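Local structure of extracellular solute-binding protein, family 5 (Chelativorans sp., 6WM6) at residues T97-A103 with Y115-A121; G230-V236 with D250-I256; K325-A330 with K379-L384. The protein binds EDTA and related aminopolycarboxylates in the periplasm, probably to deliver them to an ABC transporter for uptake into the cell. All coordinates share one frame; numbering follows the deposited sequence. Where two conformers were deposited one is given.

How the contacts relate
The three contacts follow one another along the chain of a periplasmic solute-binding protein, each closing before the next begins. Contact 1 and contact 2 are antiparallel strand pairs in two separate sheets; their centres lie about 29 Å apart, and their nearest atoms come no closer than about 14 Å. Contact 3 pairs two antiparallel helices across the chain's centre from both: its centre is about 56 Å from that of contact 1 and about 52 Å from that of contact 2. Within each of contacts 1 and 2, backbone hydrogen bonds join the two segments, whereas contact 3 depends on the fit of small and branched side chains. The two ethanediol molecules beside contact 1 probably come from the crystallisation liquor.

Contact 1 (T97-A103 with Y115-A121); sequences TDLLESA and YRIREDA. With EDO (1,2-ethanediol), chain F; EDO (1,2-ethanediol), chain K.
Arg116 O is gripped by two successive amides, Glu101 N at 2.7 Å and, more weakly, Ser102 N at 3.3 Å. One residue of strand 111-117 thus faces two of strand 100-108, and the register slips by one. Beyond the slip, Arg116 N returns a nearly straight bond to Ser102 O (2.9 Å, 171° at the hydrogen). Ser102 OG packs against the aliphatic part of the Arg116 side chain, 3.4 Å from Arg116 CB; a small hydroxyl suits this partly exposed face. On the face carrying Ala103 and Tyr115, the small methyl of Ala103 packs directly against Tyr115 CD2 at 3.9 Å. Leu100, whose side chain diverges from that of its partner Ile117, brings CD1 to the edge of the Tyr115 ring. Phe134 and Phe187 also meet this ring.

At the other end, Arg118 N binds Leu99 O, and the side chain bends at chi3 (59°), which brings NH1 to Asp98 O at 2.9 Å. That oxygen lies in the guanidinium plane and is approached on a lone pair; the same NH1 also binds Tyr242 O. Asp98 OD1 instead accepts from Glu244 N. Leu99 CD1 rests on Ala121 CB, at the end of the type I turn Arg118-Ala121. The pairing of Glu101 and Ser102 with Arg116 is a classic beta bulge in an antiparallel hairpin.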
loop_
_atom_site.group_PDB
_atom_site.type_symbol
_atom_site.label_atom_id
_atom_site.label_comp_id
_atom_site.label_asym_id
_atom_site.label_seq_id
_atom_site.Cartn_x
_atom_site.Cartn_y
_atom_site.Cartn_z
ATOM N N THR A 97 -3.599 -22.037 -3.815
ATOM C CA THR A 97 -3.932 -23.431 -4.085
ATOM C C THR A 97 -4.418 -24.177 -2.858
ATOM O O THR A 97 -4.828 -25.335 -2.982
ATOM C CB THR A 97 -2.724 -24.153 -4.698
ATOM O OG1 THR A 97 -1.563 -23.940 -3.919
ATOM C CG2 THR A 97 -2.463 -23.653 -6.107
ATOM N N ASP A 98 -4.343 -23.571 -1.679
ATOM C CA ASP A 98 -5.023 -24.152 -0.517
ATOM C C ASP A 98 -6.530 -23.965 -0.627
ATOM O O ASP A 98 -7.303 -24.868 -0.288
ATOM C CB ASP A 98 -4.493 -23.527 0.771
ATOM C CG ASP A 98 -3.032 -23.911 1.059
ATOM O OD1 ASP A 98 -2.629 -25.019 0.663
ATOM O OD2 ASP A 98 -2.353 -23.099 1.724
ATOM N N LEU A 99 -6.961 -22.813 -1.129
ATOM C CA LEU A 99 -8.365 -22.495 -1.302
ATOM C C LEU A 99 -8.924 -22.986 -2.626
ATOM O O LEU A 99 -10.053 -23.502 -2.672
ATOM C CB LEU A 99 -8.585 -20.991 -1.203
ATOM C CG LEU A 99 -9.985 -20.498 -1.467
ATOM C CD1 LEU A 99 -10.954 -20.976 -0.384
ATOM C CD2 LEU A 99 -9.976 -18.973 -1.512
ATOM N N LEU A 100 -8.168 -22.839 -3.704
ATOM C CA LEU A 100 -8.679 -23.026 -5.050
ATOM C C LEU A 100 -7.988 -24.161 -5.779
ATOM O O LEU A 100 -6.752 -24.295 -5.747
ATOM C CB LEU A 100 -8.485 -21.750 -5.895
ATOM C CG LEU A 100 -9.209 -20.507 -5.410
ATOM C CD1 LEU A 100 -8.818 -19.312 -6.264
ATOM C CD2 LEU A 100 -10.717 -20.737 -5.477
ATOM N N GLU A 101 -8.786 -24.969 -6.479
ATOM C CA GLU A 101 -8.230 -25.856 -7.496
ATOM C C GLU A 101 -7.794 -25.065 -8.722
ATOM O O GLU A 101 -6.726 -25.324 -9.296
ATOM C CB GLU A 101 -9.271 -26.906 -7.893
ATOM C CG GLU A 101 -8.798 -27.873 -8.964
ATOM C CD GLU A 101 -9.930 -28.708 -9.537
ATOM O OE1 GLU A 101 -11.004 -28.775 -8.902
ATOM O OE2 GLU A 101 -9.751 -29.275 -10.637
ATOM N N SER A 102 -8.597 -24.086 -9.135
ATOM C CA SER A 102 -8.315 -23.317 -10.331
ATOM C C SER A 102 -9.098 -22.016 -10.326
ATOM O O SER A 102 -10.118 -21.864 -9.641
ATOM C CB SER A 102 -8.652 -24.125 -11.582
ATOM O OG SER A 102 -10.018 -24.519 -11.597
ATOM N N ALA A 103 -8.599 -21.076 -11.118
ATOM C CA ALA A 103 -9.271 -19.819 -11.416
ATOM C C ALA A 103 -8.891 -19.517 -12.855
ATOM O O ALA A 103 -7.694 -19.496 -13.187
ATOM C CB ALA A 103 -8.807 -18.715 -10.490
ATOM N N TYR A 115 -14.096 -19.924 -10.858
ATOM C CA TYR A 115 -13.312 -20.357 -9.711
ATOM C C TYR A 115 -13.787 -21.750 -9.322
ATOM O O TYR A 115 -14.994 -21.981 -9.177
ATOM C CB TYR A 115 -13.492 -19.426 -8.508
ATOM C CG TYR A 115 -13.137 -17.973 -8.731
ATOM C CD1 TYR A 115 -14.082 -17.082 -9.210
ATOM C CD2 TYR A 115 -11.857 -17.481 -8.462
ATOM C CE1 TYR A 115 -13.775 -15.748 -9.412
ATOM C CE2 TYR A 115 -11.537 -16.157 -8.676
ATOM C CZ TYR A 115 -12.494 -15.294 -9.150
ATOM O OH TYR A 115 -12.200 -13.962 -9.385
ATOM N N ARG A 116 -12.867 -22.678 -9.140
ATOM C CA ARG A 116 -13.174 -23.999 -8.599
ATOM C C ARG A 116 -12.506 -24.074 -7.231
ATOM O O ARG A 116 -11.269 -24.070 -7.135
ATOM C CB ARG A 116 -12.727 -25.105 -9.548
ATOM C CG ARG A 116 -13.568 -25.096 -10.830
ATOM C CD ARG A 116 -13.163 -26.134 -11.876
ATOM N NE ARG A 116 -13.891 -25.905 -13.127
ATOM C CZ ARG A 116 -15.106 -26.379 -13.396
ATOM N NH1 ARG A 116 -15.745 -27.136 -12.515
ATOM N NH2 ARG A 116 -15.682 -26.102 -14.558
ATOM N N ILE A 117 -13.328 -24.070 -6.180
ATOM C CA ILE A 117 -12.872 -24.098 -4.799
ATOM C C ILE A 117 -12.555 -25.532 -4.422
ATOM O O ILE A 117 -13.309 -26.461 -4.752
ATOM C CB ILE A 117 -13.980 -23.528 -3.895
ATOM C CG1 ILE A 117 -14.352 -22.112 -4.325
ATOM C CG2 ILE A 117 -13.546 -23.579 -2.428
ATOM C CD1 ILE A 117 -15.633 -21.625 -3.640
ATOM N N ARG A 118 -11.443 -25.738 -3.695
ATOM C CA ARG A 118 -11.132 -27.089 -3.230
ATOM C C ARG A 118 -12.246 -27.631 -2.348
ATOM O O ARG A 118 -12.787 -26.925 -1.495
ATOM C CB ARG A 118 -9.821 -27.100 -2.443
ATOM C CG ARG A 118 -8.597 -26.968 -3.334
ATOM C CD ARG A 118 -7.309 -27.186 -2.555
ATOM N NE ARG A 118 -7.239 -28.498 -1.915
ATOM C CZ ARG A 118 -7.081 -28.699 -0.601
ATOM N NH1 ARG A 118 -6.960 -27.678 0.250
ATOM N NH2 ARG A 118 -7.029 -29.941 -0.134
ATOM N N GLU A 119 -12.548 -28.916 -2.525
ATOM C CA GLU A 119 -13.582 -29.543 -1.712
ATOM C C GLU A 119 -13.267 -29.416 -0.229
ATOM O O GLU A 119 -14.168 -29.146 0.575
ATOM C CB GLU A 119 -13.756 -31.002 -2.139
ATOM C CG GLU A 119 -14.445 -31.131 -3.493
ATOM C CD GLU A 119 -14.696 -32.567 -3.900
ATOM O OE1 GLU A 119 -15.029 -32.797 -5.083
ATOM O OE2 GLU A 119 -14.563 -33.462 -3.040
ATOM N N ASP A 120 -11.995 -29.557 0.147
ATOM C CA ASP A 120 -11.600 -29.544 1.554
ATOM C C ASP A 120 -11.466 -28.152 2.157
ATOM O O ASP A 120 -11.213 -28.041 3.363
ATOM C CB ASP A 120 -10.297 -30.304 1.743
ATOM C CG ASP A 120 -10.429 -31.788 1.481
ATOM O OD1 ASP A 120 -11.572 -32.295 1.487
ATOM O OD2 ASP A 120 -9.388 -32.451 1.277
ATOM N N ALA A 121 -11.659 -27.083 1.395
ATOM C CA ALA A 121 -11.618 -25.744 1.975
ATOM C C ALA A 121 -12.871 -25.517 2.831
ATOM O O ALA A 121 -14.007 -25.566 2.335
ATOM C CB ALA A 121 -11.519 -24.686 0.890
HETATM C C1 EDO F . 0.055 -21.647 -0.523
HETATM O O1 EDO F . 1.271 -21.144 -1.093
HETATM C C2 EDO F . -1.148 -21.203 -1.343
HETATM O O2 EDO F . -0.746 -20.911 -2.678
HETATM C C1 EDO K . 1.141 -24.888 -6.045
HETATM O O1 EDO K . 1.047 -23.902 -4.987
HETATM C C2 EDO K . 0.872 -26.280 -5.476
HETATM O O2 EDO K . 1.887 -26.637 -4.532
#

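Contact 2 (G230-V236 with D250-I256)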
loop_
_atom_site.group_PDB
_atom_site.type_symbol
_atom_site.label_atom_id
_atom_site.label_comp_id
_atom_site.label_asym_id
_atom_site.label_seq_id
_atom_site.Cartn_x
_atom_site.Cartn_y
_atom_site.Cartn_z
ATOM N N GLY A 230 -5.549 -2.520 22.876
ATOM C CA GLY A 230 -4.385 -1.690 23.024
ATOM C C GLY A 230 -3.122 -2.422 23.416
ATOM O O GLY A 230 -2.087 -1.773 23.597
ATOM N N GLN A 231 -3.175 -3.752 23.548
ATOM C CA GLN A 231 -2.041 -4.494 24.067
ATOM C C GLN A 231 -1.627 -5.672 23.198
ATOM O O GLN A 231 -0.461 -5.751 22.804
ATOM C CB GLN A 231 -2.331 -5.016 25.480
ATOM C CG GLN A 231 -2.639 -3.933 26.494
ATOM C CD GLN A 231 -1.459 -3.014 26.746
ATOM O OE1 GLN A 231 -0.312 -3.461 26.827
ATOM N NE2 GLN A 231 -1.733 -1.722 26.865
ATOM N N LEU A 232 -2.534 -6.609 22.921
ATOM C CA LEU A 232 -2.088 -7.905 22.403
ATOM C C LEU A 232 -3.212 -8.671 21.727
ATOM O O LEU A 232 -4.277 -8.879 22.325
ATOM C CB LEU A 232 -1.551 -8.741 23.577
ATOM C CG LEU A 232 -0.892 -10.074 23.247
ATOM C CD1 LEU A 232 0.433 -9.839 22.534
ATOM C CD2 LEU A 232 -0.684 -10.901 24.504
ATOM N N VAL A 233 -2.952 -9.133 20.507
ATOM C CA VAL A 233 -3.788 -10.122 19.818
ATOM C C VAL A 233 -3.081 -11.459 19.941
ATOM O O VAL A 233 -1.904 -11.569 19.567
ATOM C CB VAL A 233 -3.963 -9.763 18.334
ATOM C CG1 VAL A 233 -5.037 -10.663 17.711
ATOM C CG2 VAL A 233 -4.301 -8.297 18.138
ATOM N N THR A 234 -3.770 -12.470 20.449
ATOM C CA THR A 234 -3.222 -13.816 20.562
ATOM C C THR A 234 -3.972 -14.743 19.626
ATOM O O THR A 234 -5.191 -14.908 19.762
ATOM C CB THR A 234 -3.301 -14.320 22.001
ATOM O OG1 THR A 234 -2.527 -13.446 22.828
ATOM C CG2 THR A 234 -2.725 -15.713 22.093
ATOM N N LEU A 235 -3.245 -15.365 18.699
ATOM C CA LEU A 235 -3.796 -16.363 17.790
ATOM C C LEU A 235 -3.235 -17.744 18.093
ATOM O O LEU A 235 -2.104 -17.885 18.583
ATOM C CB LEU A 235 -3.488 -16.029 16.332
ATOM C CG LEU A 235 -4.053 -14.720 15.798
ATOM C CD1 LEU A 235 -3.259 -13.536 16.195
ATOM C CD2 LEU A 235 -4.135 -14.785 14.268
ATOM N N VAL A 236 -4.030 -18.766 17.802
ATOM C CA VAL A 236 -3.654 -20.167 17.967
ATOM C C VAL A 236 -3.984 -20.881 16.668
ATOM O O VAL A 236 -4.742 -20.358 15.840
ATOM C CB VAL A 236 -4.412 -20.820 19.159
ATOM C CG1 VAL A 236 -3.976 -20.161 20.470
ATOM C CG2 VAL A 236 -5.930 -20.716 18.951
ATOM N N ASP A 250 2.482 -22.824 18.266
ATOM C CA ASP A 250 1.398 -22.956 19.232
ATOM C C ASP A 250 0.653 -21.644 19.408
ATOM O O ASP A 250 -0.559 -21.654 19.618
ATOM C CB ASP A 250 1.952 -23.405 20.586
ATOM C CG ASP A 250 2.501 -24.814 20.552
ATOM O OD1 ASP A 250 1.846 -25.691 19.966
ATOM O OD2 ASP A 250 3.600 -25.025 21.105
ATOM N N LYS A 251 1.355 -20.513 19.336
ATOM C CA LYS A 251 0.720 -19.211 19.372
ATOM C C LYS A 251 1.466 -18.250 18.463
ATOM O O LYS A 251 2.700 -18.278 18.367
ATOM C CB LYS A 251 0.652 -18.615 20.788
ATOM C CG LYS A 251 -0.077 -19.507 21.779
ATOM C CD LYS A 251 -0.619 -18.719 22.961
ATOM C CE LYS A 251 -1.251 -19.658 23.985
ATOM N NZ LYS A 251 -1.950 -18.916 25.073
ATOM N N LEU A 252 0.692 -17.399 17.786
ATOM C CA LEU A 252 1.185 -16.271 17.005
ATOM C C LEU A 252 0.544 -15.032 17.613
ATOM O O LEU A 252 -0.693 -14.958 17.725
ATOM C CB LEU A 252 0.767 -16.418 15.543
ATOM C CG LEU A 252 1.053 -15.208 14.658
ATOM C CD1 LEU A 252 2.539 -14.892 14.615
ATOM C CD2 LEU A 252 0.507 -15.483 13.250
ATOM N N LYS A 253 1.364 -14.095 18.063
ATOM C CA LYS A 253 0.892 -12.936 18.795
ATOM C C LYS A 253 1.283 -11.664 18.064
ATOM O O LYS A 253 2.372 -11.575 17.480
ATOM C CB LYS A 253 1.496 -12.912 20.212
ATOM C CG LYS A 253 0.941 -14.010 21.107
ATOM C CD LYS A 253 1.701 -14.140 22.410
ATOM C CE LYS A 253 0.993 -15.135 23.307
ATOM N NZ LYS A 253 1.765 -15.372 24.557
ATOM N N PHE A 254 0.389 -10.670 18.097
ATOM C CA PHE A 254 0.674 -9.325 17.604
ATOM C C PHE A 254 0.602 -8.386 18.792
ATOM O O PHE A 254 -0.466 -8.234 19.402
ATOM C CB PHE A 254 -0.302 -8.953 16.497
ATOM C CG PHE A 254 -0.161 -9.800 15.273
ATOM C CD1 PHE A 254 0.853 -9.549 14.360
ATOM C CD2 PHE A 254 -1.025 -10.847 15.048
ATOM C CE1 PHE A 254 0.994 -10.325 13.232
ATOM C CE2 PHE A 254 -0.897 -11.634 13.893
ATOM C CZ PHE A 254 0.107 -11.377 13.002
ATOM N N ARG A 255 1.742 -7.810 19.150
ATOM C CA ARG A 255 1.852 -6.918 20.293
ATOM C C ARG A 255 1.768 -5.478 19.808
ATOM O O ARG A 255 2.526 -5.070 18.928
ATOM C CB ARG A 255 3.191 -7.153 20.986
ATOM C CG ARG A 255 3.474 -6.212 22.158
ATOM C CD ARG A 255 2.758 -6.625 23.421
ATOM N NE ARG A 255 3.273 -5.861 24.563
ATOM C CZ ARG A 255 2.643 -4.844 25.142
ATOM N NH1 ARG A 255 1.453 -4.454 24.718
ATOM N NH2 ARG A 255 3.216 -4.221 26.163
ATOM N N ILE A 256 0.848 -4.718 20.390
ATOM C CA ILE A 256 0.618 -3.339 19.978
ATOM C C ILE A 256 1.637 -2.432 20.661
ATOM O O ILE A 256 1.660 -2.345 21.894
ATOM C CB ILE A 256 -0.832 -2.929 20.294
ATOM C CG1 ILE A 256 -1.780 -3.781 19.431
ATOM C CG2 ILE A 256 -1.044 -1.445 20.046
ATOM C CD1 ILE A 256 -3.129 -4.028 20.051
#
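Val233 and Phe254 exchange two backbone hydrogen bonds, as do Leu235 and Leu252, so strands 232-236 and 251-256 form an antiparallel ladder within a mixed four-stranded sheet. On the buried face, Leu235 CD1 reaches the edge of the Phe254 ring, 3.7 Å from Phe254 CD2, and Val233 CB lies beside Phe254 CB. Branched and aromatic residues suit this face, which helix 71-77 covers through Thr75 and Val76.

The other face is more polar. Thr234 runs alongside the extended Lys253, its OG1 3.9 Å from Lys253 CG, while Thr234 CG2 packs on Lys251 CD. These long lysines give the sheet aliphatic cover and carry their charges onward: Lys251 NZ to Glu225 on strand 222-228, Lys253 NZ to Glu49 on strand 49-54.

Where the ladder ends, Gln231 O accepts from Ile256 N and Arg255 NH1 on opposite faces of its carbonyl plane. Arg255 bends at chi2 (79°), turning the guanidinium back toward Gln231, and a salt bridge from NH2 to Glu271 helps fix it. With the amide and guanidinium planes 41° apart, Arg255 NH1 reaches Gln231 OE1 at 2.9 Å from above the amide plane, 48° out of it.

Contact 3 (K325-A330 with K379-L384); sequences KAVLTA and KAKGIL
Ala326 presents its methyl to Leu384, with Ala326 CB 3.5 Å from Leu384 CG and also close to CD2, so the small bump fits against the fork of the leucine. In return, Ala380 CB presses on the backbone of the facing helix, 3.3 Å from Ala326 O, and also touches Ala330 CB, one turn further along the same helix. Alanines suit these places because the helix axes, antiparallel at 175°, approach to 8.2 Å, and the two alanine CA atoms, of Ala326 and Ala380, face each other at only 4.3 Å.

Ile383 supplies a second, branched bump. Its CG2 packs on Ala326 CB, while CG1 lies anti to the carbonyl carbon (chi1 -67°) and carries CD1 to within 3.7 Å of Thr329 OG1. Thr329 suits a boundary between apolar and polar surroundings: its CG2 lies across the aliphatic chain of Lys379, whereas OG1 donates to Lys325 O one turn earlier at 2.8 Å and accepts from a water that Lys379 NZ binds. Replacing Thr329 by an alanine would probably leave this water without its threonine partner, Lys379 less firmly held and a gap beside Ile383.

Leu432 touches Ala380 from a loop, and Asp376 accepts from Lys379 N. Away from helix 377-386, Val327 and Leu328 seat helix 321-330 on Met309 of strand 305-311.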
loop_
_atom_site.group_PDB
_atom_site.type_symbol
_atom_site.label_atom_id
_atom_site.label_comp_id
_atom_site.label_asym_id
_atom_site.label_seq_id
_atom_site.Cartn_x
_atom_site.Cartn_y
_atom_site.Cartn_z
ATOM N N LYS A 325 5.869 24.383 -12.178
ATOM C CA LYS A 325 6.989 23.898 -12.972
ATOM C C LYS A 325 8.305 24.509 -12.525
ATOM O O LYS A 325 9.339 23.826 -12.515
ATOM C CB LYS A 325 6.735 24.137 -14.458
ATOM C CG LYS A 325 5.605 23.274 -14.981
ATOM C CD LYS A 325 5.355 23.410 -16.466
ATOM C CE LYS A 325 4.281 22.409 -16.858
ATOM N NZ LYS A 325 3.978 22.376 -18.309
ATOM N N ALA A 326 8.297 25.779 -12.126
ATOM C CA ALA A 326 9.529 26.399 -11.666
ATOM C C ALA A 326 10.020 25.751 -10.383
ATOM O O ALA A 326 11.213 25.430 -10.250
ATOM C CB ALA A 326 9.317 27.898 -11.453
ATOM N N VAL A 327 9.116 25.518 -9.435
ATOM C CA VAL A 327 9.497 24.846 -8.189
ATOM C C VAL A 327 10.068 23.468 -8.475
ATOM O O VAL A 327 11.123 23.089 -7.937
ATOM C CB VAL A 327 8.299 24.804 -7.222
ATOM C CG1 VAL A 327 8.499 23.760 -6.115
ATOM C CG2 VAL A 327 8.055 26.201 -6.652
ATOM N N LEU A 328 9.389 22.697 -9.321
ATOM C CA LEU A 328 9.861 21.336 -9.578
ATOM C C LEU A 328 11.203 21.332 -10.300
ATOM O O LEU A 328 12.032 20.447 -10.056
ATOM C CB LEU A 328 8.835 20.539 -10.369
ATOM C CG LEU A 328 7.477 20.317 -9.689
ATOM C CD1 LEU A 328 6.660 19.327 -10.492
ATOM C CD2 LEU A 328 7.666 19.891 -8.260
ATOM N N THR A 329 11.452 22.324 -11.154
ATOM C CA THR A 329 12.721 22.407 -11.871
ATOM C C THR A 329 13.863 22.780 -10.934
ATOM O O THR A 329 14.983 22.270 -11.081
ATOM C CB THR A 329 12.564 23.417 -13.001
ATOM O OG1 THR A 329 11.563 22.964 -13.916
ATOM C CG2 THR A 329 13.870 23.619 -13.785
ATOM N N ALA A 330 13.602 23.647 -9.959
ATOM C CA ALA A 330 14.619 24.055 -9.004
ATOM C C ALA A 330 14.973 22.956 -8.011
ATOM O O ALA A 330 16.103 22.915 -7.498
ATOM C CB ALA A 330 14.127 25.286 -8.244
ATOM N N LYS A 379 17.015 27.818 -15.160
ATOM C CA LYS A 379 15.840 27.453 -15.947
ATOM C C LYS A 379 14.558 27.775 -15.184
ATOM O O LYS A 379 13.593 28.293 -15.771
ATOM C CB LYS A 379 15.900 25.972 -16.331
ATOM C CG LYS A 379 14.742 25.518 -17.193
ATOM C CD LYS A 379 14.895 24.064 -17.621
ATOM C CE LYS A 379 14.111 23.763 -18.891
ATOM N NZ LYS A 379 12.639 23.913 -18.721
ATOM N N ALA A 380 14.528 27.467 -13.878
ATOM C CA ALA A 380 13.357 27.782 -13.071
ATOM C C ALA A 380 13.067 29.279 -13.076
ATOM O O ALA A 380 11.901 29.700 -13.196
ATOM C CB ALA A 380 13.584 27.289 -11.646
ATOM N N LYS A 381 14.110 30.111 -12.937
ATOM C CA LYS A 381 13.906 31.557 -12.984
ATOM C C LYS A 381 13.364 31.978 -14.340
ATOM O O LYS A 381 12.527 32.882 -14.418
ATOM C CB LYS A 381 15.218 32.280 -12.687
ATOM C CG LYS A 381 15.615 32.292 -11.236
ATOM C CD LYS A 381 16.967 32.991 -11.069
ATOM C CE LYS A 381 17.368 33.145 -9.614
ATOM N NZ LYS A 381 18.728 33.750 -9.505
ATOM N N GLY A 382 13.824 31.333 -15.413
ATOM C CA GLY A 382 13.301 31.642 -16.734
ATOM C C GLY A 382 11.826 31.323 -16.861
ATOM O O GLY A 382 11.057 32.099 -17.428
ATOM N N ILE A 383 11.407 30.170 -16.332
ATOM C CA ILE A 383 9.991 29.814 -16.337
ATOM C C ILE A 383 9.181 30.897 -15.641
ATOM O O ILE A 383 8.115 31.309 -16.116
ATOM C CB ILE A 383 9.793 28.434 -15.670
ATOM C CG1 ILE A 383 10.434 27.342 -16.543
ATOM C CG2 ILE A 383 8.326 28.149 -15.458
ATOM C CD1 ILE A 383 10.586 26.000 -15.833
ATOM N N LEU A 384 9.664 31.360 -14.491
ATOM C CA LEU A 384 8.944 32.397 -13.761
ATOM C C LEU A 384 8.905 33.707 -14.540
ATOM O O LEU A 384 7.854 34.339 -14.632
ATOM C CB LEU A 384 9.616 32.616 -12.405
ATOM C CG LEU A 384 9.432 31.429 -11.451
ATOM C CD1 LEU A 384 10.275 31.624 -10.209
ATOM C CD2 LEU A 384 7.967 31.237 -11.090
HETATM O O HOH W 1 11.502 22.385 -16.591
#